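Probable glutamine synthetase (Pseudomonas aeruginosa, PDB 4HPP) belongs to the glutamine synthetase family, pairing an N-terminal beta domain with a larger catalytic domain that here holds magnesium and glutamic acid. Local coordinates at residues Ser37-Val42 against Leu66-Asp71. Numbering follows the deposited sequence.
Sequences SGCGWV and LRLLPD
Cys39 and Leu68 face each other as a hydrogen-bonded antiparallel pair: Leu68 N gives a nearly straight bond of 2.8 Å to Cys39 O, and Cys39 N returns one of 3.1 Å to Leu68 O. Trp41 and Leu66 form the next such pair, with Leu66 N 2.8 Å from Trp41 O, and Trp41 N bonds back to Leu66 O. The side chains of both pairs share one face of the sheet, where Cys39 SG lies 3.8 Å from Leu68 CB, apolar groups suited to a buried surface.

On the other face Arg67 folds back over the edge strand. Bends at chi2 and chi3 (-50° and -61°) curl the chain, laying one guanidinium face over the Cys39-Gly40 peptide, while NE reaches Ser37 O at 2.8 Å and NH2 adds a weak bond to the same oxygen. Gly40 and Arg67 form the non-hydrogen-bonded pair between the two bonded ones. Gly38 follows the helix with positive phi (59°), a conformation favouring glycine, and its CA packs 3.5 Å from Pro70 CD; a CB there would run into Leu68 O.

Farther out, Ser37 OG is hydrogen-bonded to the backbone O of Gln34, at the end of helix 31-35. Strand 39-41 is an outermost strand of the N-terminal domain's five-stranded sheet within this chain, while strand 66-78 bonds on its other side to strand 89-97. Phe12 and Thr14 of strand 9-15 meet the face bearing Cys39, Trp41 and Leu68, and Val318 of a second subunit packs on Arg67.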
loop_
_atom_site.group_PDB
_atom_site.type_symbol
_atom_site.label_atom_id
_atom_site.label_comp_id
_atom_site.label_asym_id
_atom_site.label_seq_id
_atom_site.Cartn_x
_atom_site.Cartn_y
_atom_site.Cartn_z
ATOM N N SER A 37 9.094 -3.284 48.866
ATOM C CA SER A 37 10.468 -2.812 48.654
ATOM C C SER A 37 10.484 -1.660 47.653
ATOM O O SER A 37 11.452 -0.931 47.569
ATOM C CB SER A 37 11.337 -3.956 48.060
ATOM O OG SER A 37 10.830 -4.386 46.768
ATOM N N GLY A 38 9.421 -1.548 46.857
ATOM C CA GLY A 38 9.404 -0.697 45.682
ATOM C C GLY A 38 10.509 -1.146 44.755
ATOM O O GLY A 38 10.754 -2.352 44.658
ATOM N N CYS A 39 11.178 -0.163 44.115
ATOM C CA CYS A 39 12.317 -0.350 43.200
ATOM C C CYS A 39 13.414 0.635 43.505
ATOM O O CYS A 39 13.147 1.710 44.056
ATOM C CB CYS A 39 11.896 -0.135 41.740
ATOM S SG CYS A 39 11.451 1.568 41.283
ATOM N N GLY A 40 14.640 0.311 43.105
ATOM C CA GLY A 40 15.759 1.228 43.295
ATOM C C GLY A 40 15.569 2.581 42.604
ATOM O O GLY A 40 14.762 2.726 41.706
ATOM N N TRP A 41 16.290 3.595 43.056
ATOM C CA TRP A 41 16.288 4.906 42.391
ATOM C C TRP A 41 17.516 5.623 42.836
ATOM O O TRP A 41 18.071 5.299 43.883
ATOM C CB TRP A 41 15.022 5.675 42.779
ATOM C CG TRP A 41 14.709 6.798 41.857
ATOM C CD1 TRP A 41 14.731 8.163 42.133
ATOM C CD2 TRP A 41 14.374 6.698 40.425
ATOM N NE1 TRP A 41 14.410 8.895 40.997
ATOM C CE2 TRP A 41 14.166 8.066 39.952
ATOM C CE3 TRP A 41 14.191 5.656 39.545
ATOM C CZ2 TRP A 41 13.805 8.334 38.648
ATOM C CZ3 TRP A 41 13.810 5.943 38.248
ATOM C CH2 TRP A 41 13.644 7.238 37.800
ATOM N N VAL A 42 17.987 6.580 42.059
ATOM C CA VAL A 42 19.327 7.207 42.285
ATOM C C VAL A 42 19.029 8.669 42.667
ATOM O O VAL A 42 18.287 9.336 41.950
ATOM C CB VAL A 42 20.213 7.060 41.010
ATOM C CG1 VAL A 42 21.478 7.909 41.060
ATOM C CG2 VAL A 42 20.569 5.598 40.770
ATOM N N LEU A 66 18.384 5.285 46.709
ATOM C CA LEU A 66 17.077 5.350 47.383
ATOM C C LEU A 66 16.103 4.237 46.961
ATOM O O LEU A 66 16.360 3.500 46.018
ATOM C CB LEU A 66 16.406 6.690 47.037
ATOM C CG LEU A 66 17.063 8.025 47.371
ATOM C CD1 LEU A 66 16.513 9.131 46.505
ATOM C CD2 LEU A 66 16.854 8.368 48.824
ATOM N N ARG A 67 14.954 4.162 47.643
ATOM C CA ARG A 67 13.850 3.325 47.209
ATOM C C ARG A 67 12.718 4.201 46.731
ATOM O O ARG A 67 12.450 5.193 47.352
ATOM C CB ARG A 67 13.299 2.479 48.340
ATOM C CG ARG A 67 14.268 1.518 48.967
ATOM C CD ARG A 67 14.996 0.663 47.947
ATOM N NE ARG A 67 14.110 -0.182 47.158
ATOM C CZ ARG A 67 14.554 -1.074 46.282
ATOM N NH1 ARG A 67 15.862 -1.221 46.120
ATOM N NH2 ARG A 67 13.707 -1.801 45.563
ATOM N N LEU A 68 12.070 3.796 45.631
ATOM C CA LEU A 68 10.873 4.407 45.108
ATOM C C LEU A 68 9.739 3.474 45.510
ATOM O O LEU A 68 9.592 2.369 44.952
ATOM C CB LEU A 68 10.920 4.503 43.573
ATOM C CG LEU A 68 9.665 5.115 42.924
ATOM C CD1 LEU A 68 9.283 6.405 43.659
ATOM C CD2 LEU A 68 9.767 5.388 41.417
ATOM N N LEU A 69 8.941 3.939 46.459
ATOM C CA LEU A 69 7.976 3.090 47.162
ATOM C C LEU A 69 6.556 3.391 46.676
ATOM O O LEU A 69 5.979 4.392 47.088
ATOM C CB LEU A 69 8.060 3.385 48.661
ATOM C CG LEU A 69 7.960 2.182 49.600
ATOM C CD1 LEU A 69 9.165 1.290 49.405
ATOM C CD2 LEU A 69 7.881 2.674 51.038
ATOM N N PRO A 70 6.008 2.552 45.780
ATOM C CA PRO A 70 4.660 2.768 45.208
ATOM C C PRO A 70 3.584 2.881 46.299
ATOM O O PRO A 70 3.564 2.092 47.249
ATOM C CB PRO A 70 4.417 1.509 44.363
ATOM C CG PRO A 70 5.397 0.512 44.895
ATOM C CD PRO A 70 6.607 1.293 45.324
ATOM N N ASP A 71 2.731 3.890 46.186
ATOM C CA ASP A 71 1.634 4.016 47.095
ATOM C C ASP A 71 0.480 3.277 46.427
ATOM O O ASP A 71 0.066 3.662 45.333
ATOM C CB ASP A 71 1.294 5.469 47.296
ATOM C CG ASP A 71 -0.153 5.679 47.662
ATOM O OD1 ASP A 71 -0.739 4.816 48.353
ATOM O OD2 ASP A 71 -0.727 6.698 47.238
#